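Local coordinates for protein metallophosphoesterase (PDB 4J6O) that acts as the manganese-binding, calcineurin-like phosphatase domain of bacterial Pnkp, which probably removes 2',3' phosphate ends during RNA repair, at residues Ala195-Thr209 and Leu215-Cys227. Sequence-based numbering, arbitrary orientation.
Sequences ASDYRGKALVVYGHT and LKVNNTINIDTGC
The ring of Tyr206 lies across the neighbouring strand, with CB of Asn222 over one face in a CH-pi contact, 4.0 Å from the ring centroid. The two side chains cross at about a right angle, ring and amide planes 35° apart. A chi1 of 70° puts CG between the backbone N and the carbonyl carbon and swings the ring over strand 220-222. One water hydrogen-bonds to Tyr206 OH and donates to Leu215 O and Thr220 OG1, while Thr220 OG1 itself donates to Val217 O (2.6 Å). Beyond the ring, the Asn222 amide works with both ends: ND2 donates to Thr209 O (2.9 Å), and OD1 accepts from Asp224 N in an Asx turn. Strand 203-206 lies between strands 151-154 and 220-222 in the mixed sheet, parallel to both; Val204 N to Asn219 O, Ile221 N to Val204 O, Tyr206 N to Ile221 O and Ile223 N to Tyr206 O join it to the latter. On the sheet face away from Tyr206, Val205 and Ile221 lie side by side, their CG2 atoms 3.9 Å apart. At the other end, Asn218 ND2, in the conformer described, donates to Ala195 O (2.7 Å) in the carbonyl plane, and Thr220 CG2 approaches Tyr198 CD2 obliquely at 3.4 Å. Asn222, and Asn218 in this conformer, thus tie flanking loop carbonyls to the strand pair, whose Asp224 end lies beside the manganese ligand Asp19.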
ATOM      1  N   ALA A 195      -8.649 -13.320  -8.157  1.00 28.11           N
ATOM      2  CA  ALA A 195      -9.072 -13.780  -6.828  1.00 29.46           C
ATOM      3  C   ALA A 195     -10.174 -14.849  -6.933  1.00 40.33           C
ATOM      4  O   ALA A 195     -10.244 -15.778  -6.122  1.00 32.05           O
ATOM      5  CB  ALA A 195      -9.524 -12.600  -5.957  1.00 28.63           C
ATOM      6  N   SER A 196     -11.020 -14.737  -7.947  1.00 34.67           N
ATOM      7  CA  SER A 196     -12.032 -15.778  -8.151  1.00 41.25           C
ATOM      8  C   SER A 196     -11.452 -17.154  -8.437  1.00 45.22           C
ATOM      9  O   SER A 196     -12.025 -18.169  -8.030  1.00 45.92           O
ATOM     10  CB  SER A 196     -13.037 -15.383  -9.214  1.00 45.58           C
ATOM     11  OG  SER A 196     -13.857 -14.366  -8.679  1.00 47.78           O
ATOM     12  N   ASP A 197     -10.308 -17.192  -9.109  1.00 38.19           N
ATOM     13  CA  ASP A 197      -9.719 -18.458  -9.480  1.00 39.58           C
ATOM     14  C   ASP A 197      -8.699 -18.921  -8.464  1.00 37.18           C
ATOM     15  O   ASP A 197      -8.074 -19.956  -8.662  1.00 46.63           O
ATOM     16  CB  ASP A 197      -9.030 -18.336 -10.836  1.00 37.85           C
ATOM     17  CG  ASP A 197     -10.011 -18.178 -11.989  1.00 62.85           C
ATOM     18  OD1 ASP A 197     -11.198 -18.563 -11.840  1.00 49.21           O
ATOM     19  OD2 ASP A 197      -9.579 -17.659 -13.046  1.00 52.92           O
ATOM     20  N   TYR A 198      -8.514 -18.153  -7.387  1.00 38.58           N
ATOM     21  CA  TYR A 198      -7.483 -18.454  -6.395  1.00 32.54           C
ATOM     22  C   TYR A 198      -7.852 -19.631  -5.466  1.00 38.53           C
ATOM     23  O   TYR A 198      -8.942 -19.681  -4.874  1.00 37.39           O
ATOM     24  CB  TYR A 198      -7.169 -17.195  -5.558  1.00 30.32           C
ATOM     25  CG  TYR A 198      -6.040 -17.373  -4.571  1.00 32.68           C
ATOM     26  CD1 TYR A 198      -4.721 -17.349  -4.996  1.00 29.63           C
ATOM     27  CD2 TYR A 198      -6.292 -17.549  -3.209  1.00 27.95           C
ATOM     28  CE1 TYR A 198      -3.656 -17.513  -4.111  1.00 31.74           C
ATOM     29  CE2 TYR A 198      -5.246 -17.684  -2.309  1.00 31.48           C
ATOM     30  CZ  TYR A 198      -3.934 -17.666  -2.753  1.00 28.00           C
ATOM     31  OH  TYR A 198      -2.853 -17.818  -1.894  1.00 30.04           O
ATOM     32  N   ARG A 199      -6.914 -20.568  -5.362  1.00 42.25           N
ATOM     33  CA  ARG A 199      -7.094 -21.757  -4.543  1.00 39.79           C
ATOM     34  C   ARG A 199      -5.812 -22.010  -3.751  1.00 41.20           C
ATOM     35  O   ARG A 199      -5.524 -23.125  -3.344  1.00 48.61           O
ATOM     36  CB  ARG A 199      -7.422 -22.971  -5.432  1.00 42.05           C
ATOM     37  CG  ARG A 199      -8.709 -22.849  -6.238  1.00 44.99           C
ATOM     38  CD  ARG A 199      -9.903 -22.591  -5.323  1.00 50.11           C
ATOM     39  NE  ARG A 199     -11.185 -22.576  -6.029  1.00 65.22           N
ATOM     40  CZ  ARG A 199     -11.710 -21.522  -6.656  1.00 80.33           C
ATOM     41  NH1 ARG A 199     -11.066 -20.358  -6.705  1.00 42.26           N
ATOM     42  NH2 ARG A 199     -12.889 -21.637  -7.252  1.00 54.38           N
ATOM     43  N   GLY A 200      -5.047 -20.956  -3.517  1.00 36.93           N
ATOM     44  CA  GLY A 200      -3.761 -21.085  -2.867  1.00 34.38           C
ATOM     45  C   GLY A 200      -3.906 -21.223  -1.348  1.00 43.64           C
ATOM     46  O   GLY A 200      -4.941 -20.888  -0.749  1.00 38.01           O
ATOM     47  N   LYS A 201      -2.839 -21.718  -0.726  1.00 39.62           N
ATOM     48  CA  LYS A 201      -2.824 -21.955   0.703  1.00 48.38           C
ATOM     49  C   LYS A 201      -2.777 -20.657   1.506  1.00 45.69           C
ATOM     50  O   LYS A 201      -3.444 -20.544   2.535  1.00 35.85           O
ATOM     51  CB  LYS A 201      -1.618 -22.830   1.063  1.00 65.30           C
ATOM     52  CG  LYS A 201      -1.125 -22.677   2.504  1.00 61.70           C
ATOM     53  CD  LYS A 201       0.285 -23.244   2.671  1.00 84.46           C
ATOM     54  CE  LYS A 201       0.875 -22.918   4.034  1.00 47.48           C
ATOM     55  NZ  LYS A 201       2.358 -23.111   3.999  1.00 83.69           N
ATOM     56  N   ALA A 202      -1.971 -19.700   1.052  1.00 39.17           N
ATOM     57  CA  ALA A 202      -1.772 -18.460   1.818  1.00 33.71           C
ATOM     58  C   ALA A 202      -2.977 -17.560   1.714  1.00 26.82           C
ATOM     59  O   ALA A 202      -3.572 -17.408   0.642  1.00 33.31           O
ATOM     60  CB  ALA A 202      -0.598 -17.723   1.334  1.00 29.89           C
ATOM     61  N   LEU A 203      -3.330 -16.950   2.830  1.00 24.18           N
ATOM     62  CA  LEU A 203      -4.287 -15.868   2.796  1.00 23.93           C
ATOM     63  C   LEU A 203      -3.612 -14.675   2.106  1.00 24.28           C
ATOM     64  O   LEU A 203      -2.510 -14.296   2.507  1.00 23.44           O
ATOM     65  CB  LEU A 203      -4.598 -15.485   4.228  1.00 26.53           C
ATOM     66  CG  LEU A 203      -5.347 -14.170   4.461  1.00 27.50           C
ATOM     67  CD1 LEU A 203      -6.747 -14.248   3.899  1.00 34.00           C
ATOM     68  CD2 LEU A 203      -5.401 -13.874   5.975  1.00 26.35           C
ATOM     69  N   VAL A 204      -4.252 -14.072   1.088  1.00 22.99           N
ATOM     70  CA  VAL A 204      -3.639 -12.926   0.421  1.00 21.16           C
ATOM     71  C   VAL A 204      -4.409 -11.697   0.805  1.00 21.18           C
ATOM     72  O   VAL A 204      -5.597 -11.594   0.519  1.00 19.96           O
ATOM     73  CB  VAL A 204      -3.690 -13.046  -1.139  1.00 24.76           C
ATOM     74  CG1 VAL A 204      -2.936 -11.893  -1.788  1.00 22.84           C
ATOM     75  CG2 VAL A 204      -3.156 -14.427  -1.571  1.00 23.23           C
ATOM     76  N   VAL A 205      -3.720 -10.755   1.456  1.00 19.78           N
ATOM     77  CA  VAL A 205      -4.353  -9.468   1.813  1.00 16.71           C
ATOM     78  C   VAL A 205      -3.742  -8.441   0.854  1.00 17.53           C
ATOM     79  O   VAL A 205      -2.517  -8.328   0.745  1.00 18.15           O
ATOM     80  CB  VAL A 205      -4.044  -9.128   3.251  1.00 17.66           C
ATOM     81  CG1 VAL A 205      -4.731  -7.838   3.662  1.00 19.95           C
ATOM     82  CG2 VAL A 205      -4.478 -10.283   4.184  1.00 20.27           C
ATOM     83  N   TYR A 206      -4.607  -7.713   0.163  1.00 16.80           N
ATOM     84  CA  TYR A 206      -4.165  -6.820  -0.893  1.00 15.03           C
ATOM     85  C   TYR A 206      -5.070  -5.613  -0.973  1.00 17.92           C
ATOM     86  O   TYR A 206      -6.029  -5.521  -0.191  1.00 17.72           O
ATOM     87  CB  TYR A 206      -4.079  -7.602  -2.250  1.00 15.69           C
ATOM     88  CG  TYR A 206      -5.431  -8.006  -2.816  1.00 19.96           C
ATOM     89  CD1 TYR A 206      -6.167  -9.069  -2.280  1.00 21.07           C
ATOM     90  CD2 TYR A 206      -5.921  -7.347  -3.924  1.00 20.58           C
ATOM     91  CE1 TYR A 206      -7.402  -9.406  -2.809  1.00 22.99           C
ATOM     92  CE2 TYR A 206      -7.154  -7.665  -4.474  1.00 23.48           C
ATOM     93  CZ  TYR A 206      -7.891  -8.693  -3.888  1.00 23.63           C
ATOM     94  OH  TYR A 206      -9.096  -9.031  -4.426  1.00 27.43           O
ATOM     95  N   GLY A 207      -4.755  -4.668  -1.869  1.00 17.69           N
ATOM     96  CA  GLY A 207      -5.507  -3.417  -1.928  1.00 18.35           C
ATOM     97  C   GLY A 207      -5.534  -2.923  -3.374  1.00 17.69           C
ATOM     98  O   GLY A 207      -4.836  -1.938  -3.703  1.00 18.43           O
ATOM     99  N   HIS A 208      -6.305  -3.590  -4.228  1.00 22.28           N
ATOM    100  CA  HIS A 208      -6.260  -3.251  -5.636  1.00 20.70           C
ATOM    101  C   HIS A 208      -7.282  -2.196  -5.983  1.00 21.05           C
ATOM    102  O   HIS A 208      -7.110  -1.048  -5.608  1.00 22.45           O
ATOM    103  CB  HIS A 208      -6.427  -4.502  -6.534  1.00 22.04           C
ATOM    104  CG  HIS A 208      -5.986  -4.281  -7.950  1.00 26.28           C
ATOM    105  ND1 HIS A 208      -5.311  -3.157  -8.377  1.00 28.52           N
ATOM    106  CD2 HIS A 208      -6.091  -5.100  -9.023  1.00 25.25           C
ATOM    107  CE1 HIS A 208      -5.067  -3.271  -9.688  1.00 26.24           C
ATOM    108  NE2 HIS A 208      -5.520  -4.437 -10.086  1.00 29.05           N
ATOM    109  N   THR A 209      -8.324  -2.523  -6.741  1.00 24.58           N
ATOM    110  CA  THR A 209      -9.276  -1.464  -7.044  1.00 23.43           C
ATOM    111  C   THR A 209     -10.065  -1.162  -5.753  1.00 21.72           C
ATOM    112  O   THR A 209     -10.439  -2.058  -4.974  1.00 26.42           O
ATOM    113  CB  THR A 209     -10.190  -1.847  -8.241  1.00 26.77           C
ATOM    114  OG1 THR A 209     -10.954  -2.992  -7.908  1.00 37.19           O
ATOM    115  CG2 THR A 209      -9.346  -2.165  -9.429  1.00 26.52           C
ATOM    116  N   LEU A 215     -13.470  -6.738   0.459  1.00 31.10           N
ATOM    117  CA  LEU A 215     -13.943  -7.777  -0.460  1.00 27.54           C
ATOM    118  C   LEU A 215     -13.187  -9.091  -0.254  1.00 33.75           C
ATOM    119  O   LEU A 215     -12.023  -9.244  -0.704  1.00 33.64           O
ATOM    120  CB  LEU A 215     -13.799  -7.304  -1.911  1.00 34.14           C
ATOM    121  CG  LEU A 215     -14.185  -8.304  -2.987  1.00 38.74           C
ATOM    122  CD1 LEU A 215     -15.634  -8.717  -2.735  1.00 47.44           C
ATOM    123  CD2 LEU A 215     -14.049  -7.631  -4.335  1.00 45.76           C
ATOM    124  N   LYS A 216     -13.871 -10.036   0.407  1.00 36.43           N
ATOM    125  CA  LYS A 216     -13.299 -11.335   0.755  0.53 39.07           C
ATOM    126  C   LYS A 216     -13.741 -12.340  -0.291  1.00 40.43           C
ATOM    127  O   LYS A 216     -14.918 -12.526  -0.502  1.00 43.49           O
ATOM    128  CB  LYS A 216     -13.787 -11.818   2.120  0.53 30.77           C
ATOM    129  CG  LYS A 216     -13.726 -10.799   3.230  0.53 40.89           C
ATOM    130  CD  LYS A 216     -14.012 -11.438   4.613  0.53 39.20           C
ATOM    131  CE  LYS A 216     -14.691 -10.462   5.551  0.53 50.64           C
ATOM    132  NZ  LYS A 216     -13.850 -10.049   6.709  0.53 60.29           N
ATOM    133  N   VAL A 217     -12.793 -12.987  -0.944  1.00 35.30           N
ATOM    134  CA  VAL A 217     -13.086 -13.944  -2.014  1.00 40.91           C
ATOM    135  C   VAL A 217     -12.065 -15.081  -1.914  1.00 44.80           C
ATOM    136  O   VAL A 217     -10.880 -14.843  -2.127  1.00 37.90           O
ATOM    137  CB  VAL A 217     -12.926 -13.282  -3.413  1.00 43.13           C
ATOM    138  CG1 VAL A 217     -13.083 -14.291  -4.528  1.00 47.32           C
ATOM    139  CG2 VAL A 217     -13.898 -12.114  -3.599  1.00 43.01           C
ATOM    140  N   ASN A 218     -12.564 -16.286  -1.627  0.53 37.50           N
ATOM    141  CA  ASN A 218     -11.707 -17.432  -1.366  0.53 34.47           C
ATOM    142  C   ASN A 218     -10.741 -16.981  -0.290  0.53 47.57           C
ATOM    143  O   ASN A 218     -11.103 -16.185   0.565  0.53 30.95           O
ATOM    144  CB  ASN A 218     -10.978 -17.865  -2.637  0.53 30.14           C
ATOM    145  CG  ASN A 218     -11.943 -18.251  -3.753  0.53 29.53           C
ATOM    146  OD1 ASN A 218     -12.859 -19.046  -3.551  0.53 42.05           O
ATOM    147  ND2 ASN A 218     -11.752 -17.666  -4.930  0.53 42.34           N
ATOM    148  N   ASN A 219      -9.498 -17.435  -0.350  0.53 32.66           N
ATOM    149  CA  ASN A 219      -8.563 -17.080   0.688  0.53 30.94           C
ATOM    150  C   ASN A 219      -7.939 -15.719   0.384  0.53 25.48           C
ATOM    151  O   ASN A 219      -6.720 -15.607   0.420  0.53 35.73           O
ATOM    152  CB  ASN A 219      -7.454 -18.132   0.760  0.53 30.70           C
ATOM    153  CG  ASN A 219      -6.842 -18.258   2.151  0.53 40.84           C
ATOM    154  OD1 ASN A 219      -7.397 -17.791   3.136  0.53 43.00           O
ATOM    155  ND2 ASN A 219      -5.695 -18.919   2.226  0.53 55.09           N
ATOM    156  N   THR A 220      -8.748 -14.700   0.060  1.00 25.41           N
ATOM    157  CA  THR A 220      -8.149 -13.405  -0.300  1.00 22.95           C
ATOM    158  C   THR A 220      -9.016 -12.311   0.227  1.00 24.18           C
ATOM    159  O   THR A 220     -10.216 -12.498   0.336  1.00 27.11           O
ATOM    160  CB  THR A 220      -7.979 -13.161  -1.865  1.00 26.05           C
ATOM    161  OG1 THR A 220      -9.234 -12.856  -2.482  1.00 26.64           O
ATOM    162  CG2 THR A 220      -7.378 -14.395  -2.566  1.00 25.99           C
ATOM    163  N   ILE A 221      -8.448 -11.132   0.440  1.00 23.46           N
ATOM    164  CA  ILE A 221      -9.306 -10.002   0.848  1.00 22.75           C
ATOM    165  C   ILE A 221      -8.705  -8.691   0.379  1.00 20.86           C
ATOM    166  O   ILE A 221      -7.521  -8.415   0.613  1.00 20.83           O
ATOM    167  CB  ILE A 221      -9.516  -9.977   2.384  1.00 23.78           C
ATOM    168  CG1 ILE A 221     -10.439  -8.794   2.788  1.00 24.72           C
ATOM    169  CG2 ILE A 221      -8.214  -9.971   3.185  1.00 24.72           C
ATOM    170  CD1 ILE A 221     -10.912  -8.880   4.231  1.00 31.74           C
ATOM    171  N   ASN A 222      -9.518  -7.890  -0.273  1.00 23.49           N
ATOM    172  CA  ASN A 222      -9.070  -6.597  -0.757  1.00 17.77           C
ATOM    173  C   ASN A 222      -9.512  -5.592   0.304  1.00 19.53           C
ATOM    174  O   ASN A 222     -10.718  -5.466   0.594  1.00 23.22           O
ATOM    175  CB  ASN A 222      -9.782  -6.309  -2.080  1.00 23.67           C
ATOM    176  CG  ASN A 222      -9.442  -4.924  -2.661  1.00 22.13           C
ATOM    177  OD1 ASN A 222      -8.875  -4.080  -1.985  1.00 22.61           O
ATOM    178  ND2 ASN A 222      -9.831  -4.693  -3.927  1.00 24.46           N
ATOM    179  N   ILE A 223      -8.549  -4.914   0.895  1.00 17.78           N
ATOM    180  CA  ILE A 223      -8.883  -3.963   1.969  1.00 18.26           C
ATOM    181  C   ILE A 223      -8.728  -2.475   1.584  1.00 16.39           C
ATOM    182  O   ILE A 223      -8.668  -1.595   2.449  1.00 18.68           O
ATOM    183  CB  ILE A 223      -8.043  -4.245   3.245  1.00 16.68           C
ATOM    184  CG1 ILE A 223      -6.554  -4.038   3.003  1.00 17.55           C
ATOM    185  CG2 ILE A 223      -8.342  -5.661   3.792  1.00 23.18           C
ATOM    186  CD1 ILE A 223      -5.745  -4.044   4.357  1.00 18.99           C
ATOM    187  N   ASP A 224      -8.674  -2.187   0.277  1.00 19.47           N
ATOM    188  CA  ASP A 224      -8.721  -0.776  -0.131  1.00 15.72           C
ATOM    189  C   ASP A 224     -10.147  -0.259  -0.149  1.00 21.09           C
ATOM    190  O   ASP A 224     -10.852  -0.463  -1.145  1.00 21.29           O
ATOM    191  CB  ASP A 224      -8.103  -0.611  -1.530  1.00 19.01           C
ATOM    192  CG  ASP A 224      -8.088   0.839  -1.992  1.00 21.69           C
ATOM    193  OD1 ASP A 224      -8.494   1.692  -1.194  1.00 18.59           O
ATOM    194  OD2 ASP A 224      -7.635   1.117  -3.146  1.00 19.70           O
ATOM    195  N   THR A 225     -10.539   0.409   0.939  1.00 18.55           N
ATOM    196  CA  THR A 225     -11.902   0.909   1.115  1.00 19.88           C
ATOM    197  C   THR A 225     -11.963   2.379   0.764  1.00 20.90           C
ATOM    198  O   THR A 225     -12.872   3.080   1.195  1.00 21.70           O
ATOM    199  CB  THR A 225     -12.373   0.611   2.541  1.00 21.08           C
ATOM    200  OG1 THR A 225     -11.317   0.884   3.484  1.00 21.54           O
ATOM    201  CG2 THR A 225     -12.718  -0.880   2.605  1.00 24.74           C
ATOM    202  N   GLY A 226     -11.017   2.832  -0.063  1.00 18.81           N
ATOM    203  CA  GLY A 226     -11.078   4.138  -0.702  1.00 21.63           C
ATOM    204  C   GLY A 226     -11.115   5.334   0.229  1.00 18.85           C
ATOM    205  O   GLY A 226     -11.887   6.279   0.045  1.00 21.41           O
ATOM    206  N   CYS A 227     -10.185   5.331   1.192  1.00 17.50           N
ATOM    207  CA  CYS A 227     -10.119   6.432   2.157  1.00 18.89           C
ATOM    208  C   CYS A 227     -10.087   7.796   1.478  1.00 22.48           C
ATOM    209  O   CYS A 227     -10.860   8.702   1.818  1.00 21.78           O
ATOM    210  CB  CYS A 227      -8.866   6.229   3.004  1.00 19.69           C
ATOM    211  SG  CYS A 227      -8.777   7.451   4.330  1.00 23.57           S
TER
HETATM  212  O   HOH W   1      -8.342 -20.073  -1.675  1.00 45.77           O
HETATM  213  O   HOH W   2     -10.616 -10.573  -2.770  1.00 32.36           O